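PDB 1FNU: exotoxin type A from Streptococcus pyogenes phage T12, which acts as a secreted superantigen toxin, probably by bridging MHC class II molecules and T-cell receptors and so overstimulating T cells. Local coordinates for residues P53-L58 against E82-C87; Q65-L70 against K202-L207; E144-V149 against L198-D203. All coordinates share one frame; numbering follows the deposited sequence.

Contact 1: residues P53-L58 against E82-C87; sequences PNYDKL and EYYHLC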
loop_
_atom_site.group_PDB
_atom_site.type_symbol
_atom_site.label_atom_id
_atom_site.label_comp_id
_atom_site.label_asym_id
_atom_site.label_seq_id
_atom_site.Cartn_x
_atom_site.Cartn_y
_atom_site.Cartn_z
ATOM N N PRO A 53 0.007 -16.471 -15.891
ATOM C CA PRO A 53 -0.056 -15.134 -16.444
ATOM C C PRO A 53 -0.381 -14.162 -15.327
ATOM O O PRO A 53 -1.163 -14.456 -14.382
ATOM C CB PRO A 53 -1.097 -15.257 -17.568
ATOM C CG PRO A 53 -2.056 -16.382 -17.078
ATOM C CD PRO A 53 -1.049 -17.375 -16.395
ATOM N N ASN A 54 0.258 -13.017 -15.440
ATOM C CA ASN A 54 0.220 -11.898 -14.536
ATOM C C ASN A 54 1.037 -12.103 -13.290
ATOM O O ASN A 54 1.103 -11.162 -12.508
ATOM C CB ASN A 54 -1.216 -11.505 -14.190
ATOM C CG ASN A 54 -2.018 -11.317 -15.431
ATOM O OD1 ASN A 54 -1.652 -10.498 -16.283
ATOM N ND2 ASN A 54 -3.043 -12.116 -15.612
ATOM N N TYR A 55 1.672 -13.262 -13.077
ATOM C CA TYR A 55 2.464 -13.335 -11.830
ATOM C C TYR A 55 3.641 -14.315 -11.873
ATOM O O TYR A 55 3.666 -15.217 -12.707
ATOM C CB TYR A 55 1.588 -13.727 -10.631
ATOM C CG TYR A 55 1.170 -15.178 -10.673
ATOM C CD1 TYR A 55 0.035 -15.579 -11.365
ATOM C CD2 TYR A 55 1.920 -16.123 -10.046
ATOM C CE1 TYR A 55 -0.341 -16.911 -11.419
ATOM C CE2 TYR A 55 1.582 -17.499 -10.063
ATOM C CZ TYR A 55 0.453 -17.898 -10.750
ATOM O OH TYR A 55 0.131 -19.249 -10.761
ATOM N N ASP A 56 4.619 -14.111 -10.997
ATOM C CA ASP A 56 5.775 -15.052 -10.934
ATOM C C ASP A 56 6.280 -15.342 -9.536
ATOM O O ASP A 56 7.374 -15.887 -9.354
ATOM C CB ASP A 56 6.956 -14.597 -11.785
ATOM C CG ASP A 56 7.283 -13.195 -11.542
ATOM O OD1 ASP A 56 7.192 -12.810 -10.349
ATOM O OD2 ASP A 56 7.621 -12.499 -12.530
ATOM N N LYS A 57 5.444 -14.995 -8.564
ATOM C CA LYS A 57 5.668 -15.225 -7.149
ATOM C C LYS A 57 4.234 -15.400 -6.613
ATOM O O LYS A 57 3.351 -14.593 -6.945
ATOM C CB LYS A 57 6.356 -14.010 -6.517
ATOM C CG LYS A 57 7.825 -13.857 -6.999
ATOM C CD LYS A 57 8.693 -15.060 -6.502
ATOM C CE LYS A 57 10.082 -15.115 -7.232
ATOM N NZ LYS A 57 10.897 -16.298 -6.689
ATOM N N LEU A 58 3.987 -16.456 -5.859
ATOM C CA LEU A 58 2.649 -16.718 -5.340
ATOM C C LEU A 58 2.706 -16.903 -3.867
ATOM O O LEU A 58 3.586 -17.649 -3.318
ATOM C CB LEU A 58 2.049 -17.983 -6.003
ATOM C CG LEU A 58 0.771 -18.693 -5.386
ATOM C CD1 LEU A 58 -0.408 -17.749 -5.422
ATOM C CD2 LEU A 58 0.365 -19.992 -6.187
ATOM N N GLU A 82 -7.062 -16.709 -7.067
ATOM C CA GLU A 82 -6.164 -15.646 -6.723
ATOM C C GLU A 82 -6.690 -14.214 -6.834
ATOM O O GLU A 82 -7.637 -13.977 -7.578
ATOM C CB GLU A 82 -4.855 -15.748 -7.519
ATOM C CG GLU A 82 -4.901 -15.278 -8.912
ATOM C CD GLU A 82 -5.888 -16.007 -9.826
ATOM O OE1 GLU A 82 -6.562 -17.010 -9.502
ATOM O OE2 GLU A 82 -5.991 -15.610 -10.961
ATOM N N TYR A 83 -6.050 -13.330 -6.063
ATOM C CA TYR A 83 -6.291 -11.885 -6.063
ATOM C C TYR A 83 -4.951 -11.163 -6.107
ATOM O O TYR A 83 -3.888 -11.679 -5.685
ATOM C CB TYR A 83 -7.060 -11.376 -4.828
ATOM C CG TYR A 83 -6.312 -11.452 -3.521
ATOM C CD1 TYR A 83 -6.293 -12.644 -2.789
ATOM C CD2 TYR A 83 -5.640 -10.357 -3.004
ATOM C CE1 TYR A 83 -5.605 -12.752 -1.536
ATOM C CE2 TYR A 83 -4.943 -10.451 -1.708
ATOM C CZ TYR A 83 -4.952 -11.669 -1.014
ATOM O OH TYR A 83 -4.314 -11.748 0.198
ATOM N N TYR A 84 -5.037 -9.937 -6.623
ATOM C CA TYR A 84 -3.902 -9.047 -6.828
ATOM C C TYR A 84 -3.950 -7.801 -5.947
ATOM O O TYR A 84 -2.945 -7.433 -5.305
ATOM C CB TYR A 84 -3.895 -8.631 -8.330
ATOM C CG TYR A 84 -3.713 -9.840 -9.217
ATOM C CD1 TYR A 84 -2.454 -10.391 -9.361
ATOM C CD2 TYR A 84 -4.777 -10.470 -9.838
ATOM C CE1 TYR A 84 -2.240 -11.489 -10.065
ATOM C CE2 TYR A 84 -4.546 -11.646 -10.577
ATOM C CZ TYR A 84 -3.260 -12.108 -10.662
ATOM O OH TYR A 84 -2.895 -13.208 -11.409
ATOM N N HIS A 85 -5.103 -7.151 -5.976
ATOM C CA HIS A 85 -5.338 -5.933 -5.162
ATOM C C HIS A 85 -5.142 -6.284 -3.678
ATOM O O HIS A 85 -5.844 -7.206 -3.181
ATOM C CB HIS A 85 -6.740 -5.447 -5.356
ATOM C CG HIS A 85 -6.984 -4.138 -4.659
ATOM N ND1 HIS A 85 -8.087 -3.928 -3.865
ATOM C CD2 HIS A 85 -6.228 -3.015 -4.560
ATOM C CE1 HIS A 85 -8.005 -2.735 -3.293
ATOM N NE2 HIS A 85 -6.887 -2.160 -3.688
ATOM N N LEU A 86 -4.221 -5.570 -2.999
ATOM C CA LEU A 86 -3.848 -5.764 -1.580
ATOM C C LEU A 86 -3.127 -7.132 -1.302
ATOM O O LEU A 86 -3.145 -7.667 -0.189
ATOM C CB LEU A 86 -5.049 -5.675 -0.637
ATOM C CG LEU A 86 -5.881 -4.410 -0.869
ATOM C CD1 LEU A 86 -7.100 -4.358 0.082
ATOM C CD2 LEU A 86 -4.869 -3.162 -0.682
ATOM N N CYS A 87 -2.486 -7.663 -2.335
ATOM C CA CYS A 87 -1.708 -8.883 -2.179
ATOM C C CYS A 87 -0.293 -8.399 -1.871
ATOM O O CYS A 87 0.298 -7.669 -2.635
ATOM C CB CYS A 87 -1.666 -9.671 -3.512
ATOM S SG CYS A 87 -0.428 -11.049 -3.610
#

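Contact 2: residues Q65-L70 against K202-L207; sequences QEMATL and KDNETL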
loop_
_atom_site.group_PDB
_atom_site.type_symbol
_atom_site.label_atom_id
_atom_site.label_comp_id
_atom_site.label_asym_id
_atom_site.label_seq_id
_atom_site.Cartn_x
_atom_site.Cartn_y
_atom_site.Cartn_z
ATOM N N GLN A 65 0.383 -20.229 12.081
ATOM C CA GLN A 65 1.769 -20.611 12.052
ATOM C C GLN A 65 1.946 -22.118 11.981
ATOM O O GLN A 65 2.723 -22.583 11.191
ATOM C CB GLN A 65 2.505 -20.060 13.270
ATOM C CG GLN A 65 3.797 -20.846 13.642
ATOM C CD GLN A 65 4.250 -20.385 14.976
ATOM O OE1 GLN A 65 3.439 -20.218 15.914
ATOM N NE2 GLN A 65 5.536 -20.134 15.089
ATOM N N GLU A 66 1.197 -22.866 12.793
ATOM C CA GLU A 66 1.333 -24.322 12.756
ATOM C C GLU A 66 1.081 -24.904 11.387
ATOM O O GLU A 66 1.798 -25.830 10.990
ATOM C CB GLU A 66 0.428 -25.026 13.745
ATOM C CG GLU A 66 1.010 -25.019 15.156
ATOM C CD GLU A 66 0.826 -23.683 15.896
ATOM O OE1 GLU A 66 0.419 -22.628 15.248
ATOM O OE2 GLU A 66 1.093 -23.738 17.159
ATOM N N MET A 67 0.040 -24.394 10.681
ATOM C CA MET A 67 -0.268 -24.891 9.335
ATOM C C MET A 67 0.833 -24.567 8.307
ATOM O O MET A 67 1.241 -25.470 7.540
ATOM C CB MET A 67 -1.652 -24.376 8.869
ATOM C CG MET A 67 -2.201 -25.106 7.610
ATOM S SD MET A 67 -3.968 -24.719 7.213
ATOM C CE MET A 67 -4.964 -25.572 8.526
ATOM N N ALA A 68 1.336 -23.317 8.254
ATOM C CA ALA A 68 2.424 -22.993 7.325
ATOM C C ALA A 68 3.619 -23.932 7.593
ATOM O O ALA A 68 4.192 -24.479 6.653
ATOM C CB ALA A 68 2.882 -21.510 7.451
ATOM N N THR A 69 4.000 -24.086 8.864
ATOM C CA THR A 69 5.124 -25.002 9.138
ATOM C C THR A 69 4.790 -26.465 8.775
ATOM O O THR A 69 5.678 -27.191 8.342
ATOM C CB THR A 69 5.796 -24.737 10.639
ATOM O OG1 THR A 69 6.242 -25.959 11.284
ATOM C CG2 THR A 69 4.881 -23.987 11.532
ATOM N N LEU A 70 3.516 -26.881 8.822
ATOM C CA LEU A 70 3.186 -28.294 8.465
ATOM C C LEU A 70 3.556 -28.543 6.983
ATOM O O LEU A 70 4.123 -29.591 6.647
ATOM C CB LEU A 70 1.679 -28.619 8.632
ATOM C CG LEU A 70 1.160 -30.047 8.986
ATOM C CD1 LEU A 70 -0.185 -30.179 8.286
ATOM C CD2 LEU A 70 2.074 -31.254 8.606
ATOM N N LYS A 202 -9.104 -19.679 3.954
ATOM C CA LYS A 202 -7.920 -19.637 4.779
ATOM C C LYS A 202 -7.671 -20.896 5.630
ATOM O O LYS A 202 -6.501 -21.250 5.866
ATOM C CB LYS A 202 -7.984 -18.406 5.716
ATOM C CG LYS A 202 -6.637 -17.884 6.197
ATOM C CD LYS A 202 -6.799 -16.574 7.020
ATOM C CE LYS A 202 -6.457 -16.761 8.535
ATOM N NZ LYS A 202 -5.033 -16.776 8.891
ATOM N N ASP A 203 -8.730 -21.574 6.074
ATOM C CA ASP A 203 -8.494 -22.699 6.985
ATOM C C ASP A 203 -8.073 -23.932 6.219
ATOM O O ASP A 203 -7.883 -24.955 6.808
ATOM C CB ASP A 203 -9.698 -23.005 7.894
ATOM C CG ASP A 203 -10.952 -23.478 7.128
ATOM O OD1 ASP A 203 -10.883 -23.952 5.948
ATOM O OD2 ASP A 203 -12.056 -23.391 7.760
ATOM N N ASN A 204 -7.937 -23.782 4.901
ATOM C CA ASN A 204 -7.458 -24.849 4.026
ATOM C C ASN A 204 -8.253 -26.120 4.146
ATOM O O ASN A 204 -7.713 -27.188 3.931
ATOM C CB ASN A 204 -6.006 -25.112 4.384
ATOM C CG ASN A 204 -5.225 -25.759 3.286
ATOM O OD1 ASN A 204 -5.277 -25.372 2.107
ATOM N ND2 ASN A 204 -4.408 -26.732 3.690
ATOM N N GLU A 205 -9.537 -26.002 4.483
ATOM C CA GLU A 205 -10.419 -27.166 4.635
ATOM C C GLU A 205 -10.284 -28.163 3.461
ATOM O O GLU A 205 -10.371 -27.811 2.288
ATOM C CB GLU A 205 -11.869 -26.680 4.822
ATOM C CG GLU A 205 -12.910 -27.741 4.957
ATOM C CD GLU A 205 -12.809 -28.600 6.243
ATOM O OE1 GLU A 205 -11.723 -29.250 6.484
ATOM O OE2 GLU A 205 -13.840 -28.638 7.007
ATOM N N THR A 206 -10.081 -29.437 3.827
ATOM C CA THR A 206 -9.838 -30.498 2.870
ATOM C C THR A 206 -10.737 -31.727 3.138
ATOM O O THR A 206 -11.000 -32.087 4.271
ATOM C CB THR A 206 -8.293 -30.903 2.972
ATOM O OG1 THR A 206 -7.456 -29.745 2.692
ATOM C CG2 THR A 206 -7.913 -31.990 1.965
ATOM N N LEU A 207 -11.215 -32.374 2.100
ATOM C CA LEU A 207 -12.018 -33.537 2.393
ATOM C C LEU A 207 -11.845 -34.609 1.415
ATOM O O LEU A 207 -11.270 -34.422 0.376
ATOM C CB LEU A 207 -13.463 -33.182 2.556
ATOM C CG LEU A 207 -13.759 -32.103 1.544
ATOM C CD1 LEU A 207 -13.881 -32.771 0.269
ATOM C CD2 LEU A 207 -14.994 -31.393 1.911
#

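Contact 3: residues E144-V149 against L198-D203; sequences ELDYKV and LMIYKD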
loop_
_atom_site.group_PDB
_atom_site.type_symbol
_atom_site.label_atom_id
_atom_site.label_comp_id
_atom_site.label_asym_id
_atom_site.label_seq_id
_atom_site.Cartn_x
_atom_site.Cartn_y
_atom_site.Cartn_z
ATOM N N GLU A 144 -10.992 -25.890 -3.998
ATOM C CA GLU A 144 -10.947 -26.333 -5.368
ATOM C C GLU A 144 -12.346 -26.726 -5.935
ATOM O O GLU A 144 -12.732 -26.403 -7.083
ATOM C CB GLU A 144 -9.950 -27.499 -5.499
ATOM C CG GLU A 144 -10.132 -28.320 -6.733
ATOM C CD GLU A 144 -9.058 -29.430 -6.894
ATOM O OE1 GLU A 144 -8.042 -29.407 -6.161
ATOM O OE2 GLU A 144 -9.221 -30.314 -7.782
ATOM N N LEU A 145 -13.123 -27.368 -5.100
ATOM C CA LEU A 145 -14.437 -27.847 -5.567
ATOM C C LEU A 145 -15.428 -26.709 -5.766
ATOM O O LEU A 145 -16.195 -26.731 -6.735
ATOM C CB LEU A 145 -14.949 -28.846 -4.578
ATOM C CG LEU A 145 -14.021 -30.073 -4.507
ATOM C CD1 LEU A 145 -14.584 -30.919 -3.440
ATOM C CD2 LEU A 145 -13.982 -30.873 -5.707
ATOM N N ASP A 146 -15.367 -25.728 -4.875
ATOM C CA ASP A 146 -16.210 -24.483 -4.920
ATOM C C ASP A 146 -15.798 -23.727 -6.192
ATOM O O ASP A 146 -16.638 -23.333 -6.995
ATOM C CB ASP A 146 -15.932 -23.706 -3.653
ATOM C CG ASP A 146 -16.808 -22.493 -3.482
ATOM O OD1 ASP A 146 -17.964 -22.496 -3.976
ATOM O OD2 ASP A 146 -16.354 -21.541 -2.801
ATOM N N TYR A 147 -14.498 -23.598 -6.446
ATOM C CA TYR A 147 -14.116 -22.902 -7.655
ATOM C C TYR A 147 -14.803 -23.567 -8.812
ATOM O O TYR A 147 -15.490 -22.923 -9.552
ATOM C CB TYR A 147 -12.628 -22.918 -7.923
ATOM C CG TYR A 147 -12.397 -22.348 -9.289
ATOM C CD1 TYR A 147 -12.493 -20.962 -9.528
ATOM C CD2 TYR A 147 -12.164 -23.184 -10.373
ATOM C CE1 TYR A 147 -12.384 -20.432 -10.842
ATOM C CE2 TYR A 147 -12.038 -22.653 -11.711
ATOM C CZ TYR A 147 -12.156 -21.288 -11.941
ATOM O OH TYR A 147 -12.044 -20.849 -13.319
ATOM N N LYS A 148 -14.575 -24.871 -9.011
ATOM C CA LYS A 148 -15.276 -25.549 -10.107
ATOM C C LYS A 148 -16.823 -25.433 -10.062
ATOM O O LYS A 148 -17.469 -25.262 -11.079
ATOM C CB LYS A 148 -14.842 -27.012 -10.133
ATOM C CG LYS A 148 -13.375 -27.070 -10.557
ATOM C CD LYS A 148 -12.717 -28.443 -10.220
ATOM C CE LYS A 148 -11.482 -28.774 -11.073
ATOM N NZ LYS A 148 -10.674 -29.956 -10.543
ATOM N N VAL A 149 -17.438 -25.480 -8.893
ATOM C CA VAL A 149 -18.892 -25.352 -8.921
ATOM C C VAL A 149 -19.221 -23.954 -9.474
ATOM O O VAL A 149 -20.062 -23.798 -10.365
ATOM C CB VAL A 149 -19.465 -25.478 -7.514
ATOM C CG1 VAL A 149 -20.960 -25.012 -7.477
ATOM C CG2 VAL A 149 -19.333 -26.928 -7.049
ATOM N N LEU A 198 -12.038 -13.709 0.398
ATOM C CA LEU A 198 -11.418 -15.005 0.125
ATOM C C LEU A 198 -10.906 -15.797 1.352
ATOM O O LEU A 198 -10.500 -16.977 1.253
ATOM C CB LEU A 198 -10.344 -14.809 -0.996
ATOM C CG LEU A 198 -10.950 -14.536 -2.420
ATOM C CD1 LEU A 198 -9.867 -14.196 -3.417
ATOM C CD2 LEU A 198 -11.685 -15.835 -2.919
ATOM N N MET A 199 -11.015 -15.155 2.506
ATOM C CA MET A 199 -10.614 -15.734 3.755
ATOM C C MET A 199 -11.554 -16.904 4.033
ATOM O O MET A 199 -11.267 -17.646 4.926
ATOM C CB MET A 199 -10.589 -14.682 4.878
ATOM C CG MET A 199 -9.402 -13.687 4.726
ATOM S SD MET A 199 -9.417 -12.288 5.938
ATOM C CE MET A 199 -9.018 -13.035 7.360
ATOM N N ILE A 200 -12.633 -17.110 3.271
ATOM C CA ILE A 200 -13.389 -18.361 3.518
ATOM C C ILE A 200 -12.515 -19.608 3.221
ATOM O O ILE A 200 -12.848 -20.725 3.640
ATOM C CB ILE A 200 -14.688 -18.444 2.636
ATOM C CG1 ILE A 200 -14.291 -18.218 1.176
ATOM C CG2 ILE A 200 -15.771 -17.450 3.240
ATOM C CD1 ILE A 200 -15.305 -18.598 0.124
ATOM N N TYR A 201 -11.388 -19.429 2.529
ATOM C CA TYR A 201 -10.477 -20.546 2.195
ATOM C C TYR A 201 -9.219 -20.636 3.048
ATOM O O TYR A 201 -8.331 -21.536 2.858
ATOM C CB TYR A 201 -9.979 -20.414 0.748
ATOM C CG TYR A 201 -11.078 -20.374 -0.209
ATOM C CD1 TYR A 201 -12.170 -21.234 -0.071
ATOM C CD2 TYR A 201 -11.038 -19.479 -1.304
ATOM C CE1 TYR A 201 -13.192 -21.215 -1.019
ATOM C CE2 TYR A 201 -12.032 -19.452 -2.248
ATOM C CZ TYR A 201 -13.107 -20.317 -2.121
ATOM O OH TYR A 201 -14.065 -20.259 -3.104
ATOM N N LYS A 202 -9.104 -19.679 3.954
ATOM C CA LYS A 202 -7.920 -19.637 4.779
ATOM C C LYS A 202 -7.671 -20.896 5.630
ATOM O O LYS A 202 -6.501 -21.250 5.866
ATOM C CB LYS A 202 -7.984 -18.406 5.716
ATOM C CG LYS A 202 -6.637 -17.884 6.197
ATOM C CD LYS A 202 -6.799 -16.574 7.020
ATOM C CE LYS A 202 -6.457 -16.761 8.535
ATOM N NZ LYS A 202 -5.033 -16.776 8.891
ATOM N N ASP A 203 -8.730 -21.574 6.074
ATOM C CA ASP A 203 -8.494 -22.699 6.985
ATOM C C ASP A 203 -8.073 -23.932 6.219
ATOM O O ASP A 203 -7.883 -24.955 6.808
ATOM C CB ASP A 203 -9.698 -23.005 7.894
ATOM C CG ASP A 203 -10.952 -23.478 7.128
ATOM O OD1 ASP A 203 -10.883 -23.952 5.948
ATOM O OD2 ASP A 203 -12.056 -23.391 7.760
#

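Contact 1: residues P53-L58 against E82-C87
Tyr55 and Tyr84 mark the closest approach of the two backbones, yet even here CA to CA is 9.2 Å, so residues 53-58 and 82-87 meet through the Tyr84 side chain reaching over to 53-55, not by strand pairing. Residues 53-56 lead into strand 57-61; 82-87 is irregular and doubles back after Tyr84 in a type II beta turn, closed by Cys87 N to Tyr84 O at 3.0 Å. With its CG anti to the carbonyl carbon (chi1 -62°), the Tyr84 ring touches 53-55 mainly with its hydroxyl. That OH sits 3.7 Å from Asn54 CB and equally far from Pro53 O, a van der Waals separation from the carbonyl. Both segments belong to the OB-fold domain, and Cys87, at the end of 82-87, is disulfide-bonded to Cys98, closing a loop like that of the staphylococcal enterotoxins. The two tyrosine side chains cross at about a right angle without stacking: Tyr84 OH comes obliquely to Tyr55 CD1 at 3.8 Å, while Tyr55 CB lies near the plane of the Tyr84 ring, off its edge, 4.5 Å from Tyr84 CE1. The Tyr55 hydroxyl is taken up elsewhere, by His32 NE2 on strand 30-36. Asn54 also packs against Asn54 of a second subunit, and His85 ND1 is hydrogen-bonded to Glu94 OE1 of that same neighbouring subunit.

Contact 2: residues Q65-L70 against K202-L207
Met67 departs from helix 65-72 with CG trans to its own nitrogen (chi1 -167°), continues extended through chi2 and bends at chi3 (-72°); this carries the thioether out to the loop at Asp203 and Asn204. Asn204 CB points at the helix and meets the sulfur, Met67 SD to Asn204 CB being 3.5 Å. The methyl end goes to the backbone instead: Met67 CE lies 3.4 Å from Asp203 O. Everything that crosses between the two segments is therefore van der Waals packing of one methionine tip on a turn of the chain. The turn itself is held by local polar bonds. Asp203 OD1 accepts from Glu205 N at 2.9 Å, making an Asx turn, with the donor meeting the carboxylate on its anti side but tilted 32° out of the carboxylate plane. One residue later, Thr206 OG1 donates to Asn204 O at 2.9 Å, just where the chain enters strand 206-208. Asn204 is buried, and its amide oxygen is satisfied by Val103 N of strand 96-105. Leu62 touches both Met67 and Asn204, and Lys202 NZ is hydrogen-bonded to Leu62 O and Lys63 O just ahead of the helix. This is interdomain packing: a helix of the OB-fold domain is fitted against a loop of the beta-grasp domain, the two-domain architecture of the staphylococcal and streptococcal toxin family.

Contact 3: residues E144-V149 against L198-D203
Helix 142-157, the long helix of the beta-grasp domain, is joined through Asp146 to Tyr201 at the end of a short 3-10 segment. The bond is short: Tyr201 OH donates to Asp146 OD2 at 2.6 Å. The carboxylate oxygen sits at the ring's edge, in its plane, whereas the hydroxyl approaches from above the carboxylate plane, 38° out of it. The side chains cross at about a right angle, with the flat groups turned 69° against each other. Asp146 projects from the helix with CG opposite its backbone nitrogen (chi1 -174°), which aims the carboxylate at the 3-10 turn. That turn is held by Tyr201 N to Leu198 O, 2.9 Å, and Ile200 folds back over the tyrosine, its CG1 lying 3.8 Å above the centre of the Tyr201 ring. Ile200 CD1 also reaches the neighbourhood of the acid, 4.3 Å from Asp146 OD2. Asp146 and Tyr201 are both buried, and their polar ends have further partners: OD2 is also in a salt bridge with Arg150 NH2, one helical turn on, and Tyr201 OH is hydrogen-bonded to Tyr25 OH of helix 19-26. The arginine probably helps keep the acid ionised. Leu145 and Val149 of the same helix pack on Ile133 of strand 126-135, the packing of the long helix against the mixed sheet that is characteristic of the beta-grasp domain.

Contact 3 lies at the heart of the chain and is buried; contacts 1 and 2 are partly buried, with their centres about 15 and 14 Å from the centre of the chain. Their chemistry follows: the interior pair uses a short hydrogen bond backed by a salt bridge, while the other two cross by van der Waals packing. Contact 1 stays inside the OB-fold domain, contact 3 inside the beta-grasp domain, and contact 2 spans both. Contacts 2 and 3 share Lys202 and Asp203, and also touch where Leu207 CD1 meets Leu145 CD1. Contacts 1 and 3 join through Tyr83 and Leu198, so packing reaches across from the chain leading up to the disulfide to the 3-10 turn.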